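Local coordinates for protein AT-less polyketide synthase (Streptomyces platensis subsp. rosaceus, PDB 4TKT) that probably catalyses decarboxylative Claisen condensation as a ketosynthase domain of the AT-less type I polyketide synthase that makes isomigrastatin, at residues V124-F134 with A199-L209. Sequence-based numbering, arbitrary orientation.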
ATOM      1  N   VAL A 124      -3.846 -24.837  -1.847  1.00 46.07           N
ATOM      2  CA  VAL A 124      -2.543 -25.419  -1.529  1.00 44.36           C
ATOM      3  C   VAL A 124      -2.673 -26.762  -0.815  1.00 37.36           C
ATOM      4  O   VAL A 124      -3.772 -27.185  -0.463  1.00 48.03           O
ATOM      5  CB  VAL A 124      -1.704 -24.466  -0.656  1.00 41.13           C
ATOM      6  CG1 VAL A 124      -1.387 -23.194  -1.421  1.00 34.75           C
ATOM      7  CG2 VAL A 124      -2.437 -24.147   0.639  1.00 39.17           C
ATOM      8  N   ALA A 125      -1.541 -27.423  -0.597  1.00 42.17           N
ATOM      9  CA  ALA A 125      -1.517 -28.733   0.048  1.00 43.61           C
ATOM     10  C   ALA A 125      -1.962 -28.657   1.506  1.00 48.76           C
ATOM     11  O   ALA A 125      -2.146 -27.568   2.051  1.00 49.34           O
ATOM     12  CB  ALA A 125      -0.127 -29.339  -0.045  1.00 39.06           C
ATOM     13  N   GLU A 126      -2.121 -29.823   2.127  1.00 50.09           N
ATOM     14  CA  GLU A 126      -2.656 -29.918   3.482  1.00 50.55           C
ATOM     15  C   GLU A 126      -1.834 -29.134   4.500  1.00 49.48           C
ATOM     16  O   GLU A 126      -2.373 -28.305   5.231  1.00 52.31           O
ATOM     17  CB  GLU A 126      -2.743 -31.385   3.915  1.00 53.30           C
ATOM     18  N   ASP A 127      -0.532 -29.394   4.540  1.00 44.10           N
ATOM     19  CA  ASP A 127       0.330 -28.779   5.544  1.00 41.27           C
ATOM     20  C   ASP A 127       0.962 -27.476   5.061  1.00 38.50           C
ATOM     21  O   ASP A 127       1.844 -26.928   5.720  1.00 39.41           O
ATOM     22  CB  ASP A 127       1.420 -29.761   5.974  1.00 43.95           C
ATOM     23  CG  ASP A 127       0.878 -30.889   6.828  1.00 45.56           C
ATOM     24  OD1 ASP A 127      -0.042 -30.630   7.630  1.00 44.19           O
ATOM     25  OD2 ASP A 127       1.367 -32.029   6.696  1.00 47.72           O
ATOM     26  N   ALA A 128       0.510 -26.984   3.913  1.00 40.44           N
ATOM     27  CA  ALA A 128       0.966 -25.699   3.403  1.00 33.80           C
ATOM     28  C   ALA A 128       0.219 -24.567   4.094  1.00 35.83           C
ATOM     29  O   ALA A 128      -0.927 -24.735   4.511  1.00 38.13           O
ATOM     30  CB  ALA A 128       0.774 -25.623   1.901  1.00 37.55           C
ATOM     31  N   GLY A 129       0.867 -23.412   4.212  1.00 31.58           N
ATOM     32  CA  GLY A 129       0.263 -22.271   4.872  1.00 30.53           C
ATOM     33  C   GLY A 129      -0.860 -21.671   4.052  1.00 33.41           C
ATOM     34  O   GLY A 129      -0.954 -21.912   2.850  1.00 35.81           O
ATOM     35  N   ASP A 130      -1.720 -20.892   4.699  1.00 33.73           N
ATOM     36  CA  ASP A 130      -2.808 -20.228   3.995  1.00 31.28           C
ATOM     37  C   ASP A 130      -2.389 -18.826   3.543  1.00 34.01           C
ATOM     38  O   ASP A 130      -2.292 -18.556   2.346  1.00 39.49           O
ATOM     39  CB  ASP A 130      -4.067 -20.168   4.875  1.00 29.94           C
ATOM     40  CG  ASP A 130      -3.766 -19.787   6.318  1.00 35.95           C
ATOM     41  OD1 ASP A 130      -2.818 -19.009   6.552  1.00 39.34           O
ATOM     42  OD2 ASP A 130      -4.485 -20.265   7.221  1.00 36.31           O
ATOM     43  N   ILE A 131      -2.126 -17.949   4.508  1.00 29.65           N
ATOM     44  CA  ILE A 131      -1.743 -16.568   4.233  1.00 27.66           C
ATOM     45  C   ILE A 131      -0.286 -16.304   4.598  1.00 34.36           C
ATOM     46  O   ILE A 131       0.127 -16.545   5.731  1.00 35.85           O
ATOM     47  CB  ILE A 131      -2.621 -15.571   5.017  1.00 27.16           C
ATOM     48  CG1 ILE A 131      -4.105 -15.875   4.821  1.00 35.05           C
ATOM     49  CG2 ILE A 131      -2.299 -14.142   4.614  1.00 26.69           C
ATOM     50  CD1 ILE A 131      -5.005 -14.995   5.652  1.00 27.52           C
ATOM     51  N   GLY A 132       0.486 -15.800   3.641  1.00 31.79           N
ATOM     52  CA  GLY A 132       1.868 -15.432   3.900  1.00 26.77           C
ATOM     53  C   GLY A 132       2.030 -13.935   4.078  1.00 26.09           C
ATOM     54  O   GLY A 132       1.299 -13.149   3.481  1.00 26.17           O
ATOM     55  N   VAL A 133       2.989 -13.533   4.907  1.00 25.56           N
ATOM     56  CA  VAL A 133       3.225 -12.115   5.159  1.00 25.00           C
ATOM     57  C   VAL A 133       4.688 -11.761   4.919  1.00 24.97           C
ATOM     58  O   VAL A 133       5.582 -12.275   5.590  1.00 24.93           O
ATOM     59  CB  VAL A 133       2.826 -11.718   6.595  1.00 24.45           C
ATOM     60  CG1 VAL A 133       2.977 -10.221   6.791  1.00 24.02           C
ATOM     61  CG2 VAL A 133       1.393 -12.142   6.881  1.00 29.45           C
ATOM     62  N   PHE A 134       4.921 -10.884   3.951  1.00 25.67           N
ATOM     63  CA  PHE A 134       6.269 -10.496   3.564  1.00 25.34           C
ATOM     64  C   PHE A 134       6.414  -8.990   3.652  1.00 25.01           C
ATOM     65  O   PHE A 134       5.874  -8.255   2.827  1.00 32.91           O
ATOM     66  CB  PHE A 134       6.583 -10.980   2.148  1.00 26.27           C
ATOM     67  CG  PHE A 134       6.495 -12.466   1.988  1.00 33.42           C
ATOM     68  CD1 PHE A 134       5.280 -13.078   1.740  1.00 27.01           C
ATOM     69  CD2 PHE A 134       7.627 -13.256   2.097  1.00 32.13           C
ATOM     70  CE1 PHE A 134       5.194 -14.446   1.600  1.00 35.51           C
ATOM     71  CE2 PHE A 134       7.548 -14.625   1.958  1.00 27.74           C
ATOM     72  CZ  PHE A 134       6.330 -15.221   1.709  1.00 36.37           C
ATOM     73  N   ALA A 199       6.976 -17.676  -3.276  1.00 31.01           N
ATOM     74  CA  ALA A 199       6.284 -18.556  -2.342  1.00 31.11           C
ATOM     75  C   ALA A 199       4.949 -19.028  -2.914  1.00 36.46           C
ATOM     76  O   ALA A 199       4.580 -20.194  -2.773  1.00 40.20           O
ATOM     77  CB  ALA A 199       6.074 -17.854  -1.009  1.00 26.14           C
ATOM     78  N   LEU A 200       4.230 -18.115  -3.560  1.00 33.88           N
ATOM     79  CA  LEU A 200       2.956 -18.445  -4.189  1.00 29.83           C
ATOM     80  C   LEU A 200       3.151 -19.409  -5.353  1.00 33.58           C
ATOM     81  O   LEU A 200       2.408 -20.377  -5.496  1.00 43.16           O
ATOM     82  CB  LEU A 200       2.249 -17.178  -4.672  1.00 29.20           C
ATOM     83  CG  LEU A 200       1.752 -16.224  -3.587  1.00 28.43           C
ATOM     84  CD1 LEU A 200       1.236 -14.939  -4.208  1.00 29.90           C
ATOM     85  CD2 LEU A 200       0.668 -16.890  -2.754  1.00 27.84           C
ATOM     86  N   GLN A 201       4.153 -19.132  -6.181  1.00 33.83           N
ATOM     87  CA  GLN A 201       4.478 -19.980  -7.324  1.00 36.88           C
ATOM     88  C   GLN A 201       4.875 -21.382  -6.872  1.00 40.51           C
ATOM     89  O   GLN A 201       4.583 -22.373  -7.543  1.00 41.42           O
ATOM     90  CB  GLN A 201       5.607 -19.350  -8.148  1.00 32.20           C
ATOM     91  CG  GLN A 201       5.983 -20.123  -9.405  1.00 46.19           C
ATOM     92  CD  GLN A 201       7.258 -19.602 -10.053  1.00 56.03           C
ATOM     93  OE1 GLN A 201       8.244 -19.319  -9.371  1.00 59.77           O
ATOM     94  NE2 GLN A 201       7.239 -19.468 -11.377  1.00 59.83           N
ATOM     95  N   ARG A 202       5.534 -21.454  -5.720  1.00 43.55           N
ATOM     96  CA  ARG A 202       6.051 -22.709  -5.187  1.00 42.94           C
ATOM     97  C   ARG A 202       4.985 -23.478  -4.410  1.00 38.98           C
ATOM     98  O   ARG A 202       5.131 -24.673  -4.153  1.00 34.10           O
ATOM     99  CB  ARG A 202       7.258 -22.428  -4.295  1.00 49.56           C
ATOM    100  CG  ARG A 202       8.116 -23.629  -3.960  1.00 57.84           C
ATOM    101  CD  ARG A 202       9.302 -23.181  -3.128  1.00 66.76           C
ATOM    102  NE  ARG A 202      10.118 -24.295  -2.662  1.00 76.35           N
ATOM    103  CZ  ARG A 202      11.098 -24.171  -1.774  1.00 80.08           C
ATOM    104  NH1 ARG A 202      11.375 -22.983  -1.256  1.00 74.73           N
ATOM    105  NH2 ARG A 202      11.796 -25.233  -1.400  1.00 87.36           N
ATOM    106  N   GLY A 203       3.916 -22.784  -4.032  1.00 38.98           N
ATOM    107  CA  GLY A 203       2.818 -23.405  -3.314  1.00 37.19           C
ATOM    108  C   GLY A 203       2.994 -23.396  -1.807  1.00 39.75           C
ATOM    109  O   GLY A 203       2.357 -24.176  -1.101  1.00 38.62           O
ATOM    110  N   GLU A 204       3.855 -22.511  -1.313  1.00 37.05           N
ATOM    111  CA  GLU A 204       4.105 -22.405   0.122  1.00 34.38           C
ATOM    112  C   GLU A 204       2.910 -21.793   0.850  1.00 35.70           C
ATOM    113  O   GLU A 204       2.699 -22.044   2.034  1.00 40.19           O
ATOM    114  CB  GLU A 204       5.361 -21.575   0.392  1.00 34.94           C
ATOM    115  CG  GLU A 204       6.614 -22.105  -0.282  1.00 42.50           C
ATOM    116  CD  GLU A 204       7.867 -21.371   0.160  1.00 52.82           C
ATOM    117  OE1 GLU A 204       7.953 -21.005   1.352  1.00 48.67           O
ATOM    118  OE2 GLU A 204       8.764 -21.158  -0.684  1.00 62.54           O
ATOM    119  N   CYS A 205       2.136 -20.983   0.137  1.00 38.87           N
ATOM    120  CA  CYS A 205       0.899 -20.433   0.679  1.00 37.43           C
ATOM    121  C   CYS A 205      -0.070 -20.091  -0.449  1.00 39.78           C
ATOM    122  O   CYS A 205       0.331 -19.974  -1.607  1.00 39.34           O
ATOM    123  CB  CYS A 205       1.181 -19.200   1.544  1.00 37.65           C
ATOM    124  SG  CYS A 205       2.226 -17.941   0.779  1.00 39.92           S
ATOM    125  N   GLY A 206      -1.347 -19.950  -0.106  1.00 45.56           N
ATOM    126  CA  GLY A 206      -2.381 -19.689  -1.093  1.00 29.49           C
ATOM    127  C   GLY A 206      -2.466 -18.224  -1.468  1.00 33.56           C
ATOM    128  O   GLY A 206      -2.587 -17.878  -2.640  1.00 33.38           O
ATOM    129  N   VAL A 207      -2.420 -17.359  -0.462  1.00 33.35           N
ATOM    130  CA  VAL A 207      -2.370 -15.925  -0.701  1.00 27.14           C
ATOM    131  C   VAL A 207      -1.189 -15.343   0.053  1.00 33.06           C
ATOM    132  O   VAL A 207      -0.659 -15.966   0.974  1.00 35.54           O
ATOM    133  CB  VAL A 207      -3.665 -15.209  -0.264  1.00 27.09           C
ATOM    134  CG1 VAL A 207      -4.877 -15.889  -0.872  1.00 29.58           C
ATOM    135  CG2 VAL A 207      -3.772 -15.175   1.251  1.00 26.26           C
ATOM    136  N   ALA A 208      -0.774 -14.145  -0.337  1.00 25.49           N
ATOM    137  CA  ALA A 208       0.357 -13.512   0.316  1.00 27.02           C
ATOM    138  C   ALA A 208       0.166 -12.012   0.437  1.00 23.91           C
ATOM    139  O   ALA A 208      -0.170 -11.327  -0.530  1.00 27.45           O
ATOM    140  CB  ALA A 208       1.642 -13.819  -0.434  1.00 24.67           C
ATOM    141  N   LEU A 209       0.378 -11.514   1.646  1.00 23.06           N
ATOM    142  CA  LEU A 209       0.419 -10.086   1.890  1.00 22.49           C
ATOM    143  C   LEU A 209       1.861  -9.606   1.748  1.00 26.84           C
ATOM    144  O   LEU A 209       2.752 -10.088   2.448  1.00 30.36           O
ATOM    145  CB  LEU A 209      -0.124  -9.771   3.280  1.00 22.57           C
ATOM    146  CG  LEU A 209      -0.656  -8.361   3.504  1.00 33.59           C
ATOM    147  CD1 LEU A 209      -1.776  -8.074   2.526  1.00 34.41           C
ATOM    148  CD2 LEU A 209      -1.136  -8.217   4.937  1.00 39.91           C
TER
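Ile-131 and Val-207 lie side by side on one face of a parallel strand pair, Ile-131 CG1 meeting Val-207 CG2 at 3.7 Å. In the valine, chi1 of -52° turns CG1 anti to the carbonyl carbon, which leaves CG2 between the backbone N and that carbon, facing Ile-131; helix 113-121 covers both residues. On the other face, Phe-134, with chi1 -60° setting CG anti to the carbonyl carbon, carries its ring toward segment 199-209, CZ 3.8 Å from Ala-199 CB and CE1 4.1 Å from Ala-208 CB, both methyls approaching obliquely. Cys-205 points to this same face, SG lying 4.0 Å from Gly-132 N. Three backbone hydrogen bonds fix the register: Gly-132 N to Val-207 O, Leu-209 N to Gly-132 O, and Phe-134 N to Leu-209 O at 2.8 Å. Where both segments turn a corner, Asp-130 O accepts two N-H groups, a nearly straight one from Val-207 N (3.1 Å, 174°) and a more bent one from Gly-206 N (3.0 Å). Nearer the surface, Val-124 CG1 lies against the Cys-205–Gly-206 peptide, 3.5 Å from Gly-206 N. Thus backbone bonds set the strand pairing in the N-terminal core sheet of the thiolase fold, while apolar contacts on its two faces join it to different helices.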